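Local coordinates for protein transmembrane oligosaccharyl transferase (PDB 3WAJ) that works as an archaeal membrane enzyme of the STT3/AglB family, combining a zinc-binding, multi-helix transmembrane region with a large globular C-terminal part, at residues Y79-P84 and T273-P278; Y200-G205 and A250-A255; G617-M622 and E634-G639; R805-W810 and L824-N829. One frame throughout, in Å; residues are numbered along the deposited sequence.

Contact 1: Y79-P84 and T273-P278. With SO4 (sulfate ion), chain C.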
# COMPACT_ATOMS: atom_id res chain seq x y z
N TYR A 79 -14.80 3.45 6.15
CA TYR A 79 -15.43 2.18 5.82
C TYR A 79 -14.33 1.22 5.40
O TYR A 79 -13.36 1.64 4.80
CB TYR A 79 -16.40 2.35 4.66
CG TYR A 79 -17.57 3.22 5.02
CD1 TYR A 79 -18.73 2.68 5.55
CD2 TYR A 79 -17.52 4.59 4.82
CE1 TYR A 79 -19.79 3.47 5.88
CE2 TYR A 79 -18.57 5.39 5.14
CZ TYR A 79 -19.71 4.82 5.67
OH TYR A 79 -20.77 5.63 6.00
N THR A 80 -14.51 -0.05 5.70
CA THR A 80 -13.48 -1.05 5.46
C THR A 80 -13.81 -1.84 4.21
O THR A 80 -14.75 -2.64 4.21
CB THR A 80 -13.36 -2.03 6.65
OG1 THR A 80 -14.58 -2.77 6.78
CG2 THR A 80 -13.16 -1.27 7.94
N HIS A 81 -13.05 -1.63 3.13
CA HIS A 81 -13.29 -2.47 1.95
C HIS A 81 -12.64 -3.85 2.05
O HIS A 81 -12.96 -4.73 1.25
CB HIS A 81 -12.89 -1.78 0.65
CG HIS A 81 -11.41 -1.65 0.47
ND1 HIS A 81 -10.68 -0.62 1.03
CD2 HIS A 81 -10.52 -2.43 -0.19
CE1 HIS A 81 -9.41 -0.77 0.72
NE2 HIS A 81 -9.28 -1.86 -0.03
N PHE A 82 -11.74 -4.05 3.01
CA PHE A 82 -11.07 -5.36 3.13
C PHE A 82 -12.09 -6.45 3.39
O PHE A 82 -12.91 -6.35 4.30
CB PHE A 82 -10.04 -5.35 4.26
CG PHE A 82 -8.73 -4.74 3.88
CD1 PHE A 82 -8.61 -3.96 2.72
CD2 PHE A 82 -7.60 -4.94 4.67
CE1 PHE A 82 -7.38 -3.38 2.37
CE2 PHE A 82 -6.36 -4.37 4.32
CZ PHE A 82 -6.25 -3.59 3.17
N GLY A 83 -12.03 -7.50 2.57
CA GLY A 83 -13.08 -8.49 2.54
C GLY A 83 -13.14 -9.45 3.72
O GLY A 83 -12.15 -9.67 4.42
N PRO A 84 -14.33 -10.05 3.93
CA PRO A 84 -14.49 -11.02 5.02
C PRO A 84 -13.70 -12.31 4.82
O PRO A 84 -13.38 -12.93 5.83
CB PRO A 84 -16.00 -11.30 5.04
CG PRO A 84 -16.52 -10.84 3.69
CD PRO A 84 -15.62 -9.71 3.29
N THR A 273 -18.39 -0.48 -6.20
CA THR A 273 -17.70 -1.58 -6.84
C THR A 273 -16.55 -2.13 -5.98
O THR A 273 -15.91 -3.11 -6.37
CB THR A 273 -17.16 -1.18 -8.22
OG1 THR A 273 -16.24 -0.09 -8.06
CG2 THR A 273 -18.30 -0.75 -9.14
N ILE A 274 -16.29 -1.51 -4.82
CA ILE A 274 -15.19 -1.97 -3.95
C ILE A 274 -15.64 -2.34 -2.51
O ILE A 274 -15.32 -3.41 -2.00
CB ILE A 274 -13.95 -1.00 -3.99
CG1 ILE A 274 -12.71 -1.66 -3.37
CG2 ILE A 274 -14.26 0.34 -3.33
CD1 ILE A 274 -12.23 -2.94 -4.09
N PHE A 275 -16.39 -1.45 -1.88
CA PHE A 275 -17.03 -1.75 -0.59
C PHE A 275 -18.15 -2.80 -0.70
O PHE A 275 -18.69 -3.04 -1.80
CB PHE A 275 -17.56 -0.46 0.02
CG PHE A 275 -16.48 0.56 0.30
CD1 PHE A 275 -15.64 0.43 1.41
CD2 PHE A 275 -16.29 1.65 -0.56
CE1 PHE A 275 -14.63 1.37 1.68
CE2 PHE A 275 -15.28 2.60 -0.30
CZ PHE A 275 -14.44 2.46 0.83
N TYR A 276 -18.51 -3.40 0.43
CA TYR A 276 -19.48 -4.50 0.42
C TYR A 276 -20.94 -4.02 0.38
O TYR A 276 -21.58 -3.78 1.41
CB TYR A 276 -19.16 -5.51 1.53
CG TYR A 276 -17.99 -6.34 1.10
CD1 TYR A 276 -18.17 -7.53 0.39
CD2 TYR A 276 -16.68 -5.89 1.30
CE1 TYR A 276 -17.09 -8.27 -0.07
CE2 TYR A 276 -15.59 -6.62 0.84
CZ TYR A 276 -15.80 -7.81 0.16
OH TYR A 276 -14.72 -8.54 -0.29
N SER A 277 -21.44 -3.89 -0.85
CA SER A 277 -22.68 -3.19 -1.14
C SER A 277 -23.64 -4.11 -1.89
O SER A 277 -23.26 -5.21 -2.29
CB SER A 277 -22.39 -1.92 -1.95
OG SER A 277 -22.05 -2.21 -3.29
N PRO A 278 -24.90 -3.67 -2.06
CA PRO A 278 -25.74 -4.63 -2.79
C PRO A 278 -25.53 -4.58 -4.31
O PRO A 278 -26.13 -5.39 -5.02
CB PRO A 278 -27.17 -4.23 -2.40
CG PRO A 278 -27.07 -2.79 -1.99
CD PRO A 278 -25.68 -2.58 -1.44
S SO4 C . -7.07 -3.04 -2.84
O1 SO4 C . -6.76 -2.96 -1.41
O2 SO4 C . -8.17 -2.10 -3.11
O3 SO4 C . -5.88 -2.66 -3.60
O4 SO4 C . -7.49 -4.38 -3.25
O HOH W 1 -17.28 -2.25 2.84
O HOH W 2 -12.83 -4.97 -1.44
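Phe275 and Tyr276 lay their rings from the 273-278 loop against residues 79-84, and aromatic contacts make up most of the joint. His81 turns an edge of its imidazole toward the face of Phe275 in an offset edge-to-face pair with planes at 86°. The tighter touch is aliphatic, His81 CB standing 3.6 Å from Phe275 CD1. At the next rim atom, Phe275 CE1 meets Tyr79 CB, again at 3.6 Å. Tyr276 has CG anti to its carbonyl carbon (chi1 -76°), which presents one face of the ring to Pro84; Pro84 CD makes a CH-pi contact 4.0 Å from the centroid of the Tyr276 ring. Gly83, bare at its CA, lets Tyr276 OH approach that CA to 3.3 Å, and the hydroxyl finds its hydrogen-bond partner in Val212 O of helix 199-214.

Polar links between the two loops run through water. One molecule donates to Thr80 O and accepts from Tyr276 N, 2.9 Å from each atom, while a second sits between His81 O and Ile274 O.

A third kind of interaction involves an anion. His81 NE2 donates to O1 of a sulfate at 3.1 Å, almost straight at 173°, with O1 in the plane of the imidazole. Phe82 CD1 rests 3.5 Å above one face of that same ring. His162 and Arg426 also bind the sulfate. The ion probably came from the crystallisation liquor, but three side-chain donors converging on it are consistent with a site that can hold a negatively charged group.

Contact 2: Y200-G205 and A250-A255; sequences YPVIAG and AVVTFA
Pro201 and Val252 face each other across two helices, their side chains meeting at a slant. Val252 CG1, carried anti to its backbone N (chi1 176°), comes obliquely against the CB-CG side of the proline ring and lies 3.7 Å from Pro201 CB. The same methyl is 4.1 Å from Val202 CG2, a glancing touch, since Val202 leaves its own helix on the far side. Trp184 packs on both Pro201 and Val252 at this end of the interface.

Thr253 is oriented by its own helix. Its OG1 hydrogen-bonds to Val249 O one turn back, so the hydroxyl is satisfied within the helix and the methyl is left to pack. That methyl, CG2, points at the neighbouring backbone and lies 3.6 Å from Gly205 N, while Ala204 CB approaches OG1 to 4.0 Å. Gly205 suits the tightest point because it puts no side chain between the backbones: its CA comes within 3.3 Å of Thr253 O, and the CA atoms of Gly205 and Thr253 are 3.9 Å apart.

Small residues thus let the axes of the two segments approach to 7.4 Å; they run in the same general direction, with a signed crossing angle of -41°. A close, right-handed crossing at small residues resembles the GAS-right pairs of membrane proteins, and here it joins helices 199-214 and 243-261 of the transmembrane bundle.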
# COMPACT_ATOMS: atom_id res chain seq x y z
N TYR A 200 -21.15 -30.09 -8.45
CA TYR A 200 -20.12 -29.47 -9.28
C TYR A 200 -20.37 -27.96 -9.54
O TYR A 200 -19.46 -27.14 -9.35
CB TYR A 200 -19.87 -30.27 -10.57
CG TYR A 200 -19.43 -31.71 -10.31
CD1 TYR A 200 -18.10 -32.09 -10.44
CD2 TYR A 200 -20.35 -32.70 -9.95
CE1 TYR A 200 -17.69 -33.40 -10.22
CE2 TYR A 200 -19.95 -34.02 -9.72
CZ TYR A 200 -18.62 -34.36 -9.86
OH TYR A 200 -18.22 -35.65 -9.63
N PRO A 201 -21.59 -27.57 -9.96
CA PRO A 201 -21.82 -26.11 -10.05
C PRO A 201 -21.88 -25.41 -8.69
O PRO A 201 -21.37 -24.29 -8.60
CB PRO A 201 -23.17 -26.01 -10.77
CG PRO A 201 -23.83 -27.34 -10.56
CD PRO A 201 -22.71 -28.32 -10.56
N VAL A 202 -22.48 -26.03 -7.68
CA VAL A 202 -22.52 -25.48 -6.32
C VAL A 202 -21.12 -25.10 -5.80
O VAL A 202 -20.93 -24.04 -5.19
CB VAL A 202 -23.26 -26.42 -5.33
CG1 VAL A 202 -23.00 -26.03 -3.88
CG2 VAL A 202 -24.76 -26.42 -5.61
N ILE A 203 -20.15 -25.96 -6.08
CA ILE A 203 -18.75 -25.69 -5.74
C ILE A 203 -18.25 -24.46 -6.49
O ILE A 203 -17.65 -23.56 -5.89
CB ILE A 203 -17.83 -26.90 -6.07
CG1 ILE A 203 -18.12 -28.08 -5.14
CG2 ILE A 203 -16.36 -26.50 -6.01
CD1 ILE A 203 -18.19 -27.72 -3.68
N ALA A 204 -18.50 -24.43 -7.79
CA ALA A 204 -18.05 -23.32 -8.64
C ALA A 204 -18.65 -22.00 -8.16
O ALA A 204 -17.98 -20.97 -8.14
CB ALA A 204 -18.40 -23.59 -10.08
N GLY A 205 -19.93 -22.04 -7.79
CA GLY A 205 -20.59 -20.88 -7.22
C GLY A 205 -19.93 -20.46 -5.91
O GLY A 205 -19.96 -19.28 -5.55
N ALA A 250 -24.37 -22.26 -15.24
CA ALA A 250 -24.16 -20.86 -14.93
C ALA A 250 -25.29 -20.35 -14.04
O ALA A 250 -25.05 -19.61 -13.09
CB ALA A 250 -24.05 -20.03 -16.20
N VAL A 251 -26.53 -20.76 -14.33
CA VAL A 251 -27.66 -20.39 -13.49
C VAL A 251 -27.41 -20.80 -12.03
O VAL A 251 -27.54 -19.98 -11.13
CB VAL A 251 -28.99 -20.98 -13.99
CG1 VAL A 251 -30.06 -20.89 -12.91
CG2 VAL A 251 -29.47 -20.25 -15.25
N VAL A 252 -27.00 -22.05 -11.82
CA VAL A 252 -26.73 -22.56 -10.48
C VAL A 252 -25.55 -21.83 -9.84
O VAL A 252 -25.66 -21.33 -8.71
CB VAL A 252 -26.48 -24.09 -10.49
CG1 VAL A 252 -26.09 -24.60 -9.09
CG2 VAL A 252 -27.71 -24.83 -10.99
N THR A 253 -24.44 -21.76 -10.57
CA THR A 253 -23.22 -21.09 -10.12
C THR A 253 -23.47 -19.64 -9.65
O THR A 253 -23.13 -19.26 -8.51
CB THR A 253 -22.17 -21.07 -11.24
OG1 THR A 253 -21.86 -22.41 -11.64
CG2 THR A 253 -20.89 -20.38 -10.80
N PHE A 254 -24.07 -18.85 -10.52
CA PHE A 254 -24.38 -17.47 -10.19
C PHE A 254 -25.40 -17.38 -9.06
O PHE A 254 -25.30 -16.50 -8.21
CB PHE A 254 -24.84 -16.70 -11.44
CG PHE A 254 -23.72 -16.37 -12.38
CD1 PHE A 254 -22.55 -15.79 -11.90
CD2 PHE A 254 -23.82 -16.64 -13.74
CE1 PHE A 254 -21.49 -15.47 -12.75
CE2 PHE A 254 -22.77 -16.33 -14.61
CZ PHE A 254 -21.60 -15.74 -14.12
N ALA A 255 -26.37 -18.30 -9.04
CA ALA A 255 -27.32 -18.34 -7.93
C ALA A 255 -26.59 -18.59 -6.60
O ALA A 255 -26.82 -17.89 -5.61
CB ALA A 255 -28.40 -19.40 -8.17

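Contact 3: G617-M622 and E634-G639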
# COMPACT_ATOMS: atom_id res chain seq x y z
N GLY A 617 13.02 12.05 0.24
CA GLY A 617 12.51 11.47 -1.00
C GLY A 617 11.02 11.62 -1.23
O GLY A 617 10.58 11.84 -2.36
N LYS A 618 10.23 11.51 -0.17
CA LYS A 618 8.80 11.60 -0.31
C LYS A 618 8.29 13.04 -0.21
O LYS A 618 7.09 13.26 -0.33
CB LYS A 618 8.08 10.73 0.74
CG LYS A 618 8.44 9.24 0.71
CD LYS A 618 7.55 8.48 1.70
CE LYS A 618 7.75 6.97 1.56
NZ LYS A 618 7.31 6.24 2.81
N TYR A 619 9.19 14.00 0.02
CA TYR A 619 8.70 15.37 0.20
C TYR A 619 7.97 15.87 -1.05
O TYR A 619 6.91 16.49 -0.96
CB TYR A 619 9.77 16.39 0.66
CG TYR A 619 9.12 17.75 0.81
CD1 TYR A 619 9.08 18.65 -0.25
CD2 TYR A 619 8.47 18.10 1.99
CE1 TYR A 619 8.43 19.87 -0.14
CE2 TYR A 619 7.82 19.33 2.12
CZ TYR A 619 7.81 20.21 1.05
OH TYR A 619 7.19 21.43 1.14
N TYR A 620 8.54 15.59 -2.22
CA TYR A 620 7.95 16.01 -3.49
C TYR A 620 6.51 15.51 -3.62
O TYR A 620 5.61 16.26 -4.01
CB TYR A 620 8.81 15.47 -4.63
CG TYR A 620 8.32 15.81 -6.03
CD1 TYR A 620 7.81 14.83 -6.87
CD2 TYR A 620 8.43 17.10 -6.53
CE1 TYR A 620 7.40 15.13 -8.16
CE2 TYR A 620 8.02 17.41 -7.81
CZ TYR A 620 7.51 16.42 -8.62
OH TYR A 620 7.11 16.72 -9.89
N ALA A 621 6.30 14.24 -3.28
CA ALA A 621 4.97 13.65 -3.29
C ALA A 621 3.99 14.43 -2.41
O ALA A 621 2.81 14.59 -2.77
CB ALA A 621 5.05 12.21 -2.85
N MET A 622 4.44 14.89 -1.24
CA MET A 622 3.55 15.67 -0.37
C MET A 622 3.21 17.01 -1.03
O MET A 622 2.06 17.47 -0.99
CB MET A 622 4.16 15.88 1.03
CG MET A 622 4.44 14.57 1.78
SD MET A 622 4.70 14.77 3.55
CE MET A 622 6.28 15.63 3.57
N GLU A 634 7.33 21.97 -8.04
CA GLU A 634 8.72 22.23 -8.42
C GLU A 634 9.32 23.49 -7.79
O GLU A 634 10.53 23.70 -7.84
CB GLU A 634 8.87 22.21 -9.94
CG GLU A 634 8.87 20.79 -10.52
CD GLU A 634 10.18 20.03 -10.25
OE1 GLU A 634 11.18 20.68 -9.87
OE2 GLU A 634 10.21 18.79 -10.43
N LYS A 635 8.48 24.33 -7.19
CA LYS A 635 8.95 25.52 -6.52
C LYS A 635 9.63 25.18 -5.19
O LYS A 635 10.24 26.04 -4.54
CB LYS A 635 7.79 26.50 -6.28
CG LYS A 635 6.87 26.08 -5.12
CD LYS A 635 5.64 27.01 -4.98
CE LYS A 635 4.74 26.54 -3.84
NZ LYS A 635 3.84 27.62 -3.31
N TYR A 636 9.51 23.92 -4.76
CA TYR A 636 10.19 23.51 -3.53
C TYR A 636 11.66 23.10 -3.79
O TYR A 636 12.40 22.81 -2.86
CB TYR A 636 9.39 22.43 -2.79
CG TYR A 636 8.07 22.93 -2.21
CD1 TYR A 636 6.86 22.68 -2.84
CD2 TYR A 636 8.05 23.68 -1.04
CE1 TYR A 636 5.66 23.14 -2.32
CE2 TYR A 636 6.85 24.16 -0.50
CZ TYR A 636 5.67 23.88 -1.14
OH TYR A 636 4.49 24.36 -0.60
N TYR A 637 12.08 23.12 -5.06
CA TYR A 637 13.42 22.66 -5.44
C TYR A 637 14.23 23.67 -6.25
O TYR A 637 13.67 24.45 -7.02
CB TYR A 637 13.34 21.30 -6.13
CG TYR A 637 12.77 20.26 -5.20
CD1 TYR A 637 13.58 19.63 -4.27
CD2 TYR A 637 11.41 19.96 -5.21
CE1 TYR A 637 13.07 18.69 -3.39
CE2 TYR A 637 10.88 19.01 -4.33
CZ TYR A 637 11.72 18.39 -3.42
OH TYR A 637 11.24 17.45 -2.53
N GLY A 638 15.55 23.66 -6.04
CA GLY A 638 16.48 24.54 -6.73
C GLY A 638 17.36 23.71 -7.65
O GLY A 638 16.83 22.93 -8.47
N GLY A 639 18.68 23.84 -7.52
CA GLY A 639 19.59 23.13 -8.40
C GLY A 639 20.44 22.03 -7.77
O GLY A 639 19.93 21.11 -7.11
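A cluster of four tyrosines, Tyr619 and Tyr620 against Tyr636 and Tyr637, ties the first turn of helix 619-627 to the 3-10 segment 634-636 and the residue that follows it, and so closes the short helical excursion formed by helices 619-627 and 630-633. Its centre is a T-shaped pair: the edge of Tyr619 is directed at the face of Tyr636, with centroids 5.4 Å apart and planes at 75°. The phenol oxygen leads, Tyr619 OH standing 3.1 Å above the plane of the Tyr636 ring, toward its rim. Behind it, Tyr619 CE1 touches Tyr636 CG at 3.7 Å. The other face of Tyr636 is partly overlaid by CG of Lys635. Tyrosine suits such a place, its flat ring packing while its hydroxyl takes a polar partner, as Tyr636 OH does in hydrogen-bonding to Glu627.

Tyr619 and Tyr620 both hold CG anti to the backbone N (chi1 near 180°), and successive positions on a helix splay such side chains apart. The Tyr637 hydroxyl enters the cleft between them. Tyr637 OH lies in the plane of the Tyr619 ring, 3.4 Å from CD1, while Tyr637 CE2 meets the rim of the second ring at Tyr620 CD2, 3.8 Å away. Glu634, bent at chi2 (-74°), brings OE2 to 3.7 Å from Tyr620 CE2 and uses OE1 in a salt bridge to Arg668.

Tyr619 also meets Tyr674 edge to face and touches Glu679 of helix 678-684, while Tyr620 packs on Leu630 and Ala633 of helix 630-633. Backbone hydrogen bonds between Tyr636 and Ser671 and between Gly638 and Ile669 hold the second segment just before strand 640-643.

Contact 4: R805-W810 and L824-N829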
# COMPACT_ATOMS: atom_id res chain seq x y z
N ARG A 805 21.70 13.38 21.54
CA ARG A 805 22.04 14.36 20.51
C ARG A 805 21.49 15.70 20.96
O ARG A 805 20.41 15.76 21.56
CB ARG A 805 21.43 13.97 19.17
CG ARG A 805 21.52 15.04 18.09
CD ARG A 805 20.96 14.51 16.77
NE ARG A 805 19.51 14.33 16.79
CZ ARG A 805 18.64 15.28 16.44
NH1 ARG A 805 19.07 16.46 16.03
NH2 ARG A 805 17.33 15.04 16.49
N THR A 806 22.22 16.78 20.68
CA THR A 806 21.73 18.11 21.02
C THR A 806 21.47 18.99 19.80
O THR A 806 22.01 18.76 18.72
CB THR A 806 22.69 18.84 21.98
OG1 THR A 806 23.96 19.04 21.34
CG2 THR A 806 22.87 18.03 23.26
N PHE A 807 20.61 19.99 19.98
CA PHE A 807 20.38 21.00 18.97
C PHE A 807 19.86 22.21 19.71
O PHE A 807 19.43 22.08 20.87
CB PHE A 807 19.36 20.54 17.90
CG PHE A 807 18.00 20.18 18.45
CD1 PHE A 807 17.66 18.85 18.69
CD2 PHE A 807 17.05 21.17 18.74
CE1 PHE A 807 16.40 18.50 19.21
CE2 PHE A 807 15.79 20.83 19.25
CZ PHE A 807 15.47 19.49 19.48
N GLU A 808 19.89 23.37 19.07
CA GLU A 808 19.40 24.58 19.72
C GLU A 808 17.97 24.89 19.31
O GLU A 808 17.64 24.90 18.12
CB GLU A 808 20.32 25.77 19.38
CG GLU A 808 21.67 25.71 20.06
CD GLU A 808 21.56 25.69 21.57
OE1 GLU A 808 20.90 26.58 22.15
OE2 GLU A 808 22.13 24.76 22.18
N TYR A 809 17.11 25.12 20.30
CA TYR A 809 15.80 25.71 20.05
C TYR A 809 15.98 27.22 20.00
O TYR A 809 16.57 27.82 20.90
CB TYR A 809 14.79 25.35 21.14
CG TYR A 809 13.46 26.07 20.97
CD1 TYR A 809 12.46 25.53 20.16
CD2 TYR A 809 13.20 27.29 21.59
CE1 TYR A 809 11.24 26.18 19.98
CE2 TYR A 809 11.98 27.95 21.41
CZ TYR A 809 11.01 27.39 20.61
OH TYR A 809 9.80 28.02 20.42
N TRP A 810 15.48 27.85 18.94
CA TRP A 810 15.50 29.30 18.82
C TRP A 810 14.13 29.82 18.43
O TRP A 810 13.43 29.18 17.65
CB TRP A 810 16.49 29.73 17.74
CG TRP A 810 17.92 29.77 18.15
CD1 TRP A 810 18.88 28.81 17.93
CD2 TRP A 810 18.59 30.85 18.83
NE1 TRP A 810 20.08 29.22 18.44
CE2 TRP A 810 19.93 30.47 19.00
CE3 TRP A 810 18.17 32.09 19.31
CZ2 TRP A 810 20.87 31.29 19.64
CZ3 TRP A 810 19.10 32.91 19.94
CH2 TRP A 810 20.43 32.51 20.10
N LEU A 824 6.44 29.46 24.27
CA LEU A 824 7.47 28.43 24.40
C LEU A 824 6.83 27.05 24.64
O LEU A 824 5.93 26.92 25.47
CB LEU A 824 8.43 28.78 25.54
CG LEU A 824 8.97 30.21 25.56
CD1 LEU A 824 9.90 30.47 26.75
CD2 LEU A 824 9.70 30.52 24.27
N PRO A 825 7.29 26.02 23.91
CA PRO A 825 6.67 24.69 24.03
C PRO A 825 7.44 23.70 24.91
O PRO A 825 6.91 22.63 25.20
CB PRO A 825 6.68 24.19 22.58
CG PRO A 825 7.94 24.78 22.02
CD PRO A 825 8.20 26.09 22.75
N TYR A 826 8.67 24.02 25.31
CA TYR A 826 9.42 23.07 26.14
C TYR A 826 9.30 23.40 27.62
O TYR A 826 9.38 24.56 28.02
CB TYR A 826 10.90 23.00 25.72
CG TYR A 826 11.15 22.27 24.42
CD1 TYR A 826 11.09 20.87 24.37
CD2 TYR A 826 11.46 22.96 23.25
CE1 TYR A 826 11.33 20.19 23.18
CE2 TYR A 826 11.70 22.28 22.07
CZ TYR A 826 11.64 20.90 22.04
OH TYR A 826 11.87 20.25 20.86
N SER A 827 9.09 22.37 28.44
CA SER A 827 9.06 22.56 29.90
C SER A 827 10.21 21.80 30.54
O SER A 827 10.84 20.95 29.90
CB SER A 827 7.74 22.08 30.50
OG SER A 827 7.61 20.67 30.42
N HIS A 828 10.47 22.09 31.80
CA HIS A 828 11.61 21.48 32.47
C HIS A 828 11.23 20.31 33.39
O HIS A 828 12.10 19.72 34.03
CB HIS A 828 12.46 22.56 33.16
CG HIS A 828 13.23 23.40 32.19
ND1 HIS A 828 12.68 24.50 31.56
CD2 HIS A 828 14.49 23.27 31.71
CE1 HIS A 828 13.58 25.03 30.75
NE2 HIS A 828 14.69 24.30 30.82
N ASN A 829 9.95 19.95 33.40
CA ASN A 829 9.52 18.81 34.20
C ASN A 829 8.62 17.82 33.47
O ASN A 829 7.93 17.02 34.11
CB ASN A 829 8.83 19.29 35.49
CG ASN A 829 7.67 20.24 35.23
OD1 ASN A 829 7.69 21.01 34.27
ND2 ASN A 829 6.65 20.18 36.08
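Tyr809 and Tyr826 form an offset edge-to-face pair, with the edge of Tyr826 toward the face of Tyr809, centroids 5.8 Å apart and planes at 81°. Their nearest atoms are Tyr809 CD1 and Tyr826 CE2, separated by 3.8 Å. Tyr809 extends its ring with CG anti to the backbone N (chi1 174°), a conformation that carries the phenol well away from the strand and lets side chains bridge backbones whose nearest CA atoms are 9.2 Å apart. Pro825 comes from the opposite direction and meets the phenol end obliquely: Tyr809 OH is 3.4 Å from Pro825 CD, and Tyr809 CZ is 3.8 Å from that same carbon. Proline suits the place because its compact ring presents only carbons, CD and CG, to the phenol. Farther out, Leu824 CD2 only grazes Tyr809 CE2 at 4.5 Å.

Two positions earlier, on the same side of the strand, Phe807 has CG between its backbone N and carbonyl carbon (chi1 60°). Its ring therefore turns to meet Tyr826 OH in the ring plane, 3.9 Å from Phe807 CZ. Both buried phenols are satisfied beyond the pair, Tyr809 OH by Leu690 O and Tyr826 OH by Met695 N. Tyrosine suits these places because it fills apolar space with its ring and still gives its far end a polar anchor.

Residues 806-814 form an outermost strand of the four-stranded antiparallel sheet, with backbone hydrogen bonds joining Phe807 and Tyr809 to strand 792-800. Met695 lies on strand 693-698, at one margin of the mixed five-stranded sheet, while the Tyr826 side chain also packs on Ile799 of the antiparallel sheet, linking its loop to both.

In the fold
Contacts 1 and 2 belong to the STT3 N-terminal region, contact 2 nested along the chain inside the long loop that contact 1 closes; their centres are 23 Å apart. Contact 1 lies near the metal site: the side chain of Phe82, in its first segment, is about 6 Å from the zinc ion bound by Asp47, Asp161 and His163. Contact 3 lies across the chain's centre from contact 1, centre to centre 35 Å, and the nearest atoms of the two are about 17 Å apart. Contact 4, in the long peripheral domain, has its centre 29 Å from that of contact 3 and 68 Å from that of contact 2, so the four span the molecule from helical bundle to outer sheet.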